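Local coordinates for protein alanine racemase (Oenococcus oeni PSU-1, PDB 3HUR) that belongs to the alanine racemase family, joining an N-terminal TIM-barrel domain to a C-terminal domain built largely of beta strands, at residues A111-L116 / S145-I150; S67-A72 / Y92-L97; F251-E256 / T364-R369; V12-D17 / Y44-I49. All coordinates share one frame; numbering follows the deposited sequence.

The four contacts run from a barrel flank to the meeting of the two domains. Interactions 1 and 2 join helices on the outside of the barrel: interaction 1 is partly buried and interaction 2 lies at the surface. They touch through Y92, whose OH makes a probable hydrogen bond to W112 O. Interactions 3 and 4 are buried and share a sheet, since strands 10-15 and 251-263 are neighbours in it and S13 N probably bonds to S252 O. None of the four has a hydrogen bond between its segments; methyl groups do most of the touching, though in interaction 2 one rests on a carboxylate. Charged chemistry gathers at the margins of interactions 2 and 3, where 67-72 and 364-369 each bind a sulfate and reach a second subunit.

Interaction 1: A111-L116 / S145-I150; sequences AWLQNL and SAAKKI
Next to L113 and Q114, the two residues that touch helix 141-153, the carbonyl oxygen A111 O is gripped twice by N115. The backbone N115 N lies 2.9 Å from A111 O, and the amide N115 ND2 adds a weak, bent bond of 2.8 Å to A111 O. Asparagine suits the end of helix 110-114, because its short amide can fold back onto the last turn.

Across the contact the side chains meet through carbon, though L113 CD1 also lies near A147 O. L113 sends one methyl to each of two residues: L113 CD1 rests on A147 CB at 3.7 Å, while L113 CD2 lies 4.4 Å from I150 CG2. An alanine at 147 is small enough for the leucine to come close to the helix backbone. I150 spreads its branches, with CG1 opposite the carbonyl carbon (chi1 -66°). The long arm ends with I150 CD1 at 3.8 Å from Q114 CG, the two side chains crossing at about a right angle. Q114, an exposed residue, thus gives its aliphatic part to the contact while its polar amide takes no part in it. I107 and L157 of the barrel strands also touch L113.

With no hydrogen bond between the segments, shape and methyl burial hold these helices together.

Interaction 2: S67-A72 / Y92-L97; sequences SNLDEA and YSDLKL. With SO4 (sulfate ion), chain D.
L69, reaching out from helix 69-77, is met by two residues of 92-97, and only one of them is apolar. Along that segment the first to touch is D94. Its CG stands opposite the carbonyl carbon (chi1 -66°), and D94 OD1 comes to 3.7 Å from L69 CD2. The two side chains cross obliquely, so the methyl rests against the carboxylate in a van der Waals contact. An aspartate is natural at such an edge, where its charge can stay near solvent. The backbone D94 O also accepts a weak bond of 2.8 Å from L97 N.

Three residues on, L97 supplies the apolar half. L97 CD1 lies 4.1 Å from L69 CD2, the same methyl that D94 meets. With CG anti to its N (chi1 -175°) and CB already directed at 92-97, L69 presents CD2 to both residues.

Away from this contact, the segment 67-72 binds a sulfate, probably picked up from the crystallisation medium. N68 ND2 gives a nearly straight bond to sulfate O2, 3.3 Å long at 164°, and D42 N of the same chain and R8 NH1 of the second subunit also hold the ion. That subunit forms salt bridges as well, its R8 with D70 and its K371 with E71.

Helices 69-77 and 95-100 are separated in sequence by strand 84-86 and lie outside the parallel sheet. L69 also leans on I103 of strand 103-107, while A72 packs against I84, V86 and I103.

Interaction 3: F251-E256 / T364-R369; sequences FSVCSE and TTLAPR. With SO4 (sulfate ion), chain C.
Strand 251-263, part of the mixed sheet of the C-terminal domain, is covered here by the loop that links strands 357-364 and 372-375. L366 is the loop residue that does the touching. Its two methyls divide between two strand residues: L366 CD2 approaches F251 CD1 at 3.5 Å, meeting the ring obliquely, while L366 CD1 lies 4.0 Å from V253 CG2. The side chains of V253 and L366 lie alongside one another, running opposite ways. With CG anti to its backbone N (chi1 -177°), L366 extends its fork toward the strand. A branched leucine suits this place, since it can meet a flat ring and a valine at once.

The loop is shaped before the leucine by T364, whose OG1 accepts from L366 N at 3.1 Å and 168°, forming an ST turn. Beyond it, R369 holds a sulfate at the edge of its guanidinium. R369 NH2 makes the firm bond to sulfate O1 at 2.7 Å, and NE adds weaker ones to O2 and O3; G293 N binds the same ion. R369 also packs on Q363 of the second subunit.

F251 and V253 point to the loop, while S252 between them points away. This is the two-residue alternation of a beta strand, with its apolar side buried beneath a connecting loop that an ST turn helps to shape.

Interaction 4: V12-D17 / Y44-I49; sequences VSVDLD and YGLGAI
V12 and V14, alternate residues of strand 10-15, face L46, and this buried trio forms the packed part of the contact. V14 comes nearest: V14 CG2 lies 4.1 Å from the carbonyl L46 O and 4.4 Å from L46 CD2. V12 adds a lighter touch, V12 CG1 to L46 CD2 at 4.5 Å. In V14, CG1 stands anti to the backbone N (chi1 178°), which sets CG2 beside that N and on the side facing L46. Beta-branched valines suit an extended strand, and a single leucine methyl, CD2, can lie against both. The polar L46 O is not left to the methyl alone, being hydrogen-bonded to Y374 OH.

Farther along both segments the packing gives way to turns and helix starts. G47 (phi 121°) has backbone angles at which a beta carbon would collide with L46 O, so glycine is the residue for this bend. On the other segment D15, partly exposed, caps the helix that follows. D15 OD1 takes a weak, bent bond from D17 N at 2.8 Å and another bond from A18 N. Aspartate is at home there because its short carboxylate can accept from amides in the first turn.

Strand 10-15 runs between strands 372-375 and 251-263 in the mixed sheet, and F251 of the latter touches both V12 and L46. L16, at the start of helix 16-30, packs on P50, L51 and A54 of helix 48-57, whereas V12 and V14 with L46 join the strand to the loop between helices 41-45 and 48-57.

Interaction 1: A111-L116 / S145-I150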
# COMPACT_ATOMS: atom_id res chain seq x y z
N ALA A 111 27.24 2.86 -38.18
CA ALA A 111 26.70 4.07 -38.82
C ALA A 111 27.11 5.37 -38.08
O ALA A 111 27.59 6.35 -38.69
CB ALA A 111 25.18 3.97 -38.95
N TRP A 112 26.97 5.34 -36.76
CA TRP A 112 27.29 6.48 -35.88
C TRP A 112 28.73 6.95 -36.07
O TRP A 112 28.99 8.14 -36.11
CB TRP A 112 27.02 6.09 -34.41
CG TRP A 112 27.29 7.19 -33.39
CD1 TRP A 112 26.37 8.01 -32.82
CD2 TRP A 112 28.56 7.57 -32.85
NE1 TRP A 112 26.98 8.88 -31.96
CE2 TRP A 112 28.33 8.64 -31.97
CE3 TRP A 112 29.88 7.14 -33.04
CZ2 TRP A 112 29.35 9.26 -31.27
CZ3 TRP A 112 30.88 7.76 -32.35
CH2 TRP A 112 30.61 8.80 -31.47
N LEU A 113 29.66 6.00 -36.16
CA LEU A 113 31.10 6.30 -36.36
C LEU A 113 31.39 6.84 -37.74
O LEU A 113 32.20 7.75 -37.88
CB LEU A 113 31.96 5.04 -36.19
CG LEU A 113 32.73 4.86 -34.90
CD1 LEU A 113 33.62 3.60 -34.99
CD2 LEU A 113 33.55 6.09 -34.60
N GLN A 114 30.76 6.27 -38.74
CA GLN A 114 30.98 6.70 -40.12
C GLN A 114 30.50 8.12 -40.32
O GLN A 114 31.14 8.87 -41.03
CB GLN A 114 30.27 5.78 -41.13
CG GLN A 114 30.81 4.36 -41.15
CD GLN A 114 29.88 3.37 -41.82
OE1 GLN A 114 28.71 3.67 -42.09
NE2 GLN A 114 30.38 2.17 -42.07
N ASN A 115 29.38 8.47 -39.68
CA ASN A 115 28.76 9.80 -39.83
C ASN A 115 29.19 10.80 -38.76
O ASN A 115 28.66 11.93 -38.72
CB ASN A 115 27.22 9.69 -39.85
CG ASN A 115 26.69 8.83 -41.02
OD1 ASN A 115 26.79 9.21 -42.19
ND2 ASN A 115 26.10 7.69 -40.69
N LEU A 116 30.12 10.42 -37.89
CA LEU A 116 30.73 11.38 -36.97
C LEU A 116 31.00 12.67 -37.72
O LEU A 116 31.62 12.63 -38.77
CB LEU A 116 32.06 10.88 -36.44
CG LEU A 116 32.04 10.31 -35.04
CD1 LEU A 116 33.47 10.20 -34.60
CD2 LEU A 116 31.24 11.18 -34.10
N SER A 145 35.90 -4.61 -37.09
CA SER A 145 37.14 -4.21 -37.76
C SER A 145 36.93 -3.00 -38.67
O SER A 145 37.82 -2.16 -38.76
CB SER A 145 37.83 -5.38 -38.50
OG SER A 145 37.03 -5.89 -39.53
N ALA A 146 35.77 -2.85 -39.29
CA ALA A 146 35.50 -1.58 -39.99
C ALA A 146 35.65 -0.45 -39.01
O ALA A 146 36.32 0.55 -39.29
CB ALA A 146 34.14 -1.56 -40.59
N ALA A 147 35.10 -0.64 -37.81
CA ALA A 147 35.07 0.42 -36.81
C ALA A 147 36.45 0.71 -36.26
O ALA A 147 36.79 1.87 -36.03
CB ALA A 147 34.12 0.03 -35.69
N LYS A 148 37.26 -0.33 -36.06
CA LYS A 148 38.65 -0.16 -35.54
C LYS A 148 39.52 0.62 -36.51
O LYS A 148 40.39 1.37 -36.08
CB LYS A 148 39.30 -1.51 -35.29
CG LYS A 148 40.67 -1.44 -34.65
CD LYS A 148 41.29 -2.86 -34.48
CE LYS A 148 42.57 -2.86 -33.59
NZ LYS A 148 43.60 -1.86 -34.01
N LYS A 149 39.25 0.43 -37.81
CA LYS A 149 39.87 1.21 -38.89
C LYS A 149 39.54 2.67 -38.76
O LYS A 149 40.44 3.48 -38.85
CB LYS A 149 39.43 0.73 -40.30
N ILE A 150 38.26 3.01 -38.57
CA ILE A 150 37.86 4.43 -38.51
C ILE A 150 38.44 5.09 -37.31
O ILE A 150 38.88 6.23 -37.39
CB ILE A 150 36.36 4.64 -38.51
CG1 ILE A 150 35.77 4.19 -39.85
CG2 ILE A 150 36.01 6.14 -38.24
CD1 ILE A 150 34.29 3.93 -39.82

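Interaction 2: S67-A72 / Y92-L97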
# COMPACT_ATOMS: atom_id res chain seq x y z
N SER A 67 24.78 7.15 -15.62
CA SER A 67 23.69 6.85 -16.59
C SER A 67 23.15 8.04 -17.37
O SER A 67 22.37 7.88 -18.28
CB SER A 67 22.49 6.23 -15.86
OG SER A 67 22.93 5.33 -14.82
N ASN A 68 23.53 9.23 -16.97
CA ASN A 68 22.99 10.44 -17.54
C ASN A 68 24.11 11.49 -17.64
O ASN A 68 24.93 11.66 -16.75
CB ASN A 68 21.84 10.98 -16.67
CG ASN A 68 20.56 10.12 -16.75
OD1 ASN A 68 19.76 10.20 -17.73
ND2 ASN A 68 20.32 9.36 -15.69
N LEU A 69 24.14 12.17 -18.76
CA LEU A 69 25.02 13.29 -18.93
C LEU A 69 24.94 14.25 -17.73
O LEU A 69 25.95 14.62 -17.13
CB LEU A 69 24.60 14.01 -20.20
CG LEU A 69 25.49 15.16 -20.61
CD1 LEU A 69 26.92 14.67 -20.76
CD2 LEU A 69 24.93 15.81 -21.91
N ASP A 70 23.73 14.64 -17.36
CA ASP A 70 23.58 15.64 -16.31
C ASP A 70 24.25 15.20 -15.00
O ASP A 70 24.90 16.01 -14.37
CB ASP A 70 22.13 16.19 -16.23
CG ASP A 70 21.20 15.39 -15.31
OD1 ASP A 70 21.34 14.14 -15.17
OD2 ASP A 70 20.28 16.04 -14.73
N GLU A 71 24.25 13.92 -14.65
CA GLU A 71 25.09 13.45 -13.53
C GLU A 71 26.60 13.63 -13.74
O GLU A 71 27.35 13.85 -12.78
CB GLU A 71 24.80 11.99 -13.18
CG GLU A 71 25.32 11.54 -11.82
CD GLU A 71 24.65 12.28 -10.63
OE1 GLU A 71 23.59 12.95 -10.82
OE2 GLU A 71 25.21 12.24 -9.50
N ALA A 72 27.07 13.48 -14.98
CA ALA A 72 28.51 13.71 -15.31
C ALA A 72 28.84 15.17 -15.02
O ALA A 72 29.73 15.44 -14.26
CB ALA A 72 28.81 13.37 -16.73
N TYR A 92 25.30 13.75 -31.39
CA TYR A 92 26.33 14.53 -32.06
C TYR A 92 26.35 15.96 -31.59
O TYR A 92 27.38 16.63 -31.67
CB TYR A 92 26.08 14.54 -33.56
CG TYR A 92 26.33 13.24 -34.31
CD1 TYR A 92 27.08 12.21 -33.75
CD2 TYR A 92 25.85 13.08 -35.60
CE1 TYR A 92 27.32 11.03 -34.48
CE2 TYR A 92 26.08 11.93 -36.32
CZ TYR A 92 26.82 10.92 -35.76
OH TYR A 92 27.03 9.79 -36.50
N SER A 93 25.18 16.44 -31.16
CA SER A 93 25.04 17.78 -30.63
C SER A 93 25.71 17.97 -29.26
O SER A 93 25.99 19.10 -28.88
CB SER A 93 23.55 18.17 -30.56
OG SER A 93 22.82 17.30 -29.72
N ASP A 94 25.96 16.89 -28.52
CA ASP A 94 26.65 17.01 -27.21
C ASP A 94 28.15 16.82 -27.31
O ASP A 94 28.86 16.86 -26.28
CB ASP A 94 26.08 16.03 -26.18
CG ASP A 94 24.62 16.35 -25.80
OD1 ASP A 94 24.36 17.42 -25.23
OD2 ASP A 94 23.74 15.50 -26.07
N LEU A 95 28.64 16.65 -28.53
CA LEU A 95 30.08 16.39 -28.77
C LEU A 95 30.99 17.34 -28.01
O LEU A 95 31.95 16.90 -27.38
CB LEU A 95 30.42 16.37 -30.27
CG LEU A 95 30.62 14.97 -30.90
CD1 LEU A 95 29.67 13.93 -30.31
CD2 LEU A 95 30.52 14.98 -32.43
N LYS A 96 30.63 18.62 -28.02
CA LYS A 96 31.40 19.66 -27.36
C LYS A 96 31.38 19.43 -25.87
O LYS A 96 32.40 19.59 -25.19
CB LYS A 96 30.84 21.05 -27.69
N LEU A 97 30.24 19.06 -25.33
CA LEU A 97 30.18 18.87 -23.88
C LEU A 97 31.06 17.72 -23.48
O LEU A 97 31.87 17.84 -22.57
CB LEU A 97 28.74 18.62 -23.41
CG LEU A 97 27.91 19.88 -23.23
CD1 LEU A 97 26.50 19.49 -22.82
CD2 LEU A 97 28.57 20.85 -22.22
S SO4 D . 21.67 9.64 -11.75
O1 SO4 D . 20.36 9.31 -11.23
O2 SO4 D . 22.08 8.85 -12.95
O3 SO4 D . 21.59 11.08 -12.01
O4 SO4 D . 22.62 9.39 -10.66

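Interaction 3: F251-E256 / T364-R369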
# COMPACT_ATOMS: atom_id res chain seq x y z
N PHE A 251 25.77 0.66 4.49
CA PHE A 251 24.68 1.55 4.90
C PHE A 251 23.95 0.94 6.09
O PHE A 251 24.01 -0.25 6.27
CB PHE A 251 23.70 1.77 3.75
CG PHE A 251 23.12 0.51 3.24
CD1 PHE A 251 21.97 0.01 3.75
CD2 PHE A 251 23.81 -0.23 2.29
CE1 PHE A 251 21.45 -1.21 3.30
CE2 PHE A 251 23.31 -1.44 1.84
CZ PHE A 251 22.13 -1.94 2.34
N SER A 252 23.29 1.80 6.87
CA SER A 252 22.42 1.44 7.97
C SER A 252 21.27 2.43 7.98
O SER A 252 21.43 3.59 7.53
CB SER A 252 23.13 1.63 9.27
OG SER A 252 24.15 0.68 9.47
N VAL A 253 20.13 2.00 8.50
CA VAL A 253 19.07 2.91 8.83
C VAL A 253 19.19 3.09 10.35
O VAL A 253 19.31 2.11 11.10
CB VAL A 253 17.69 2.43 8.39
CG1 VAL A 253 16.61 3.46 8.83
CG2 VAL A 253 17.63 2.22 6.90
N CYS A 254 19.21 4.34 10.78
CA CYS A 254 19.39 4.67 12.16
C CYS A 254 18.30 5.58 12.64
O CYS A 254 17.64 6.27 11.86
CB CYS A 254 20.69 5.45 12.32
SG CYS A 254 22.14 4.59 11.88
N SER A 255 18.20 5.63 13.96
CA SER A 255 17.37 6.59 14.63
C SER A 255 18.06 6.94 15.97
O SER A 255 19.26 6.70 16.13
CB SER A 255 15.98 6.00 14.84
OG SER A 255 15.12 6.93 15.49
N GLU A 256 17.30 7.51 16.91
CA GLU A 256 17.85 7.90 18.20
C GLU A 256 16.77 7.83 19.27
O GLU A 256 15.61 7.86 18.95
CB GLU A 256 18.44 9.31 18.12
CG GLU A 256 17.40 10.41 17.92
CD GLU A 256 18.02 11.77 17.66
OE1 GLU A 256 18.73 12.27 18.53
OE2 GLU A 256 17.78 12.35 16.59
N THR A 364 15.95 3.79 -6.06
CA THR A 364 16.17 3.32 -4.69
C THR A 364 14.91 2.68 -4.13
O THR A 364 13.79 2.98 -4.57
CB THR A 364 16.60 4.44 -3.71
OG1 THR A 364 17.00 3.83 -2.47
CG2 THR A 364 15.47 5.38 -3.44
N THR A 365 15.13 1.72 -3.26
CA THR A 365 14.08 1.05 -2.51
C THR A 365 14.43 1.12 -1.02
O THR A 365 13.86 0.37 -0.23
CB THR A 365 13.95 -0.48 -2.91
OG1 THR A 365 15.18 -1.13 -2.57
CG2 THR A 365 13.64 -0.66 -4.38
N LEU A 366 15.42 1.95 -0.65
CA LEU A 366 15.81 2.12 0.74
C LEU A 366 15.42 3.53 1.24
O LEU A 366 16.13 4.50 1.00
CB LEU A 366 17.30 1.86 0.91
CG LEU A 366 17.82 1.93 2.35
CD1 LEU A 366 17.26 0.78 3.18
CD2 LEU A 366 19.35 1.97 2.48
N ALA A 367 14.26 3.63 1.92
CA ALA A 367 13.88 4.80 2.75
C ALA A 367 14.14 6.06 2.00
O ALA A 367 14.89 6.91 2.44
CB ALA A 367 14.63 4.81 4.05
N PRO A 368 13.49 6.20 0.87
CA PRO A 368 13.74 7.30 -0.04
C PRO A 368 13.47 8.69 0.53
O PRO A 368 14.01 9.69 -0.02
CB PRO A 368 12.84 7.02 -1.23
CG PRO A 368 11.79 6.11 -0.75
CD PRO A 368 12.28 5.43 0.53
N ARG A 369 12.70 8.78 1.60
CA ARG A 369 12.29 10.07 2.09
C ARG A 369 13.15 10.59 3.20
O ARG A 369 12.92 11.72 3.63
CB ARG A 369 10.83 10.03 2.51
CG ARG A 369 9.90 10.00 1.27
CD ARG A 369 8.44 9.87 1.62
NE ARG A 369 8.18 8.82 2.58
CZ ARG A 369 7.25 8.87 3.54
NH1 ARG A 369 6.46 9.94 3.68
NH2 ARG A 369 7.10 7.84 4.37
S SO4 C . 9.30 5.50 3.15
O1 SO4 C . 8.46 5.56 4.36
O2 SO4 C . 8.30 5.81 2.11
O3 SO4 C . 10.51 6.42 3.28
O4 SO4 C . 9.84 4.14 2.99

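Interaction 4: V12-D17 / Y44-I49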
# COMPACT_ATOMS: atom_id res chain seq x y z
N VAL A 12 19.70 7.45 6.95
CA VAL A 12 20.53 6.36 6.38
C VAL A 12 21.94 6.79 6.53
O VAL A 12 22.32 7.81 6.00
CB VAL A 12 20.36 6.14 4.87
CG1 VAL A 12 21.31 5.00 4.39
CG2 VAL A 12 18.93 5.82 4.53
N SER A 13 22.70 5.97 7.24
CA SER A 13 24.07 6.26 7.57
C SER A 13 24.94 5.46 6.59
O SER A 13 24.81 4.25 6.49
CB SER A 13 24.32 5.81 9.01
OG SER A 13 25.68 5.95 9.30
N VAL A 14 25.83 6.15 5.89
CA VAL A 14 26.62 5.60 4.83
C VAL A 14 28.13 5.76 5.16
O VAL A 14 28.65 6.87 5.22
CB VAL A 14 26.36 6.37 3.51
CG1 VAL A 14 27.26 5.81 2.41
CG2 VAL A 14 24.88 6.35 3.12
N ASP A 15 28.81 4.66 5.37
CA ASP A 15 30.21 4.69 5.75
C ASP A 15 31.12 4.64 4.51
O ASP A 15 31.26 3.58 3.86
CB ASP A 15 30.49 3.51 6.65
CG ASP A 15 31.94 3.27 6.85
OD1 ASP A 15 32.74 3.99 6.21
OD2 ASP A 15 32.27 2.34 7.61
N LEU A 16 31.73 5.76 4.18
CA LEU A 16 32.43 5.87 2.91
C LEU A 16 33.72 5.12 2.91
O LEU A 16 34.18 4.75 1.84
CB LEU A 16 32.70 7.33 2.52
CG LEU A 16 31.45 8.16 2.20
CD1 LEU A 16 31.77 9.65 2.03
CD2 LEU A 16 30.75 7.60 0.96
N ASP A 17 34.28 4.89 4.10
CA ASP A 17 35.49 4.07 4.23
C ASP A 17 35.19 2.66 3.75
O ASP A 17 36.00 2.04 3.07
CB ASP A 17 35.97 3.94 5.68
CG ASP A 17 36.64 5.20 6.23
OD1 ASP A 17 37.52 5.81 5.57
OD2 ASP A 17 36.31 5.57 7.37
N TYR A 44 23.41 4.42 -6.26
CA TYR A 44 22.51 3.36 -5.79
C TYR A 44 21.74 3.88 -4.65
O TYR A 44 21.62 3.25 -3.66
CB TYR A 44 23.29 2.07 -5.45
CG TYR A 44 23.83 1.50 -6.70
CD1 TYR A 44 25.12 1.78 -7.13
CD2 TYR A 44 23.02 0.78 -7.53
CE1 TYR A 44 25.61 1.27 -8.34
CE2 TYR A 44 23.48 0.28 -8.73
CZ TYR A 44 24.78 0.52 -9.13
OH TYR A 44 25.20 0.02 -10.36
N GLY A 45 21.23 5.08 -4.82
CA GLY A 45 20.50 5.75 -3.76
C GLY A 45 21.27 6.05 -2.49
O GLY A 45 20.64 6.32 -1.47
N LEU A 46 22.59 6.05 -2.55
CA LEU A 46 23.43 6.35 -1.38
C LEU A 46 24.24 7.62 -1.55
O LEU A 46 24.78 8.13 -0.56
CB LEU A 46 24.39 5.19 -1.06
CG LEU A 46 23.71 3.87 -0.77
CD1 LEU A 46 24.72 2.89 -0.24
CD2 LEU A 46 22.57 4.05 0.22
N GLY A 47 24.34 8.12 -2.78
CA GLY A 47 24.92 9.43 -3.03
C GLY A 47 26.12 9.35 -3.94
O GLY A 47 27.17 8.96 -3.55
N ALA A 48 25.98 9.75 -5.17
CA ALA A 48 27.04 9.53 -6.15
C ALA A 48 28.24 10.44 -5.87
O ALA A 48 29.38 10.04 -5.92
CB ALA A 48 26.51 9.71 -7.53
N ILE A 49 27.98 11.68 -5.54
CA ILE A 49 29.04 12.63 -5.32
C ILE A 49 29.96 12.24 -4.17
O ILE A 49 31.14 12.07 -4.41
CB ILE A 49 28.44 14.00 -5.10
CG1 ILE A 49 27.63 14.34 -6.32
CG2 ILE A 49 29.49 15.04 -4.84
CD1 ILE A 49 27.85 15.68 -6.83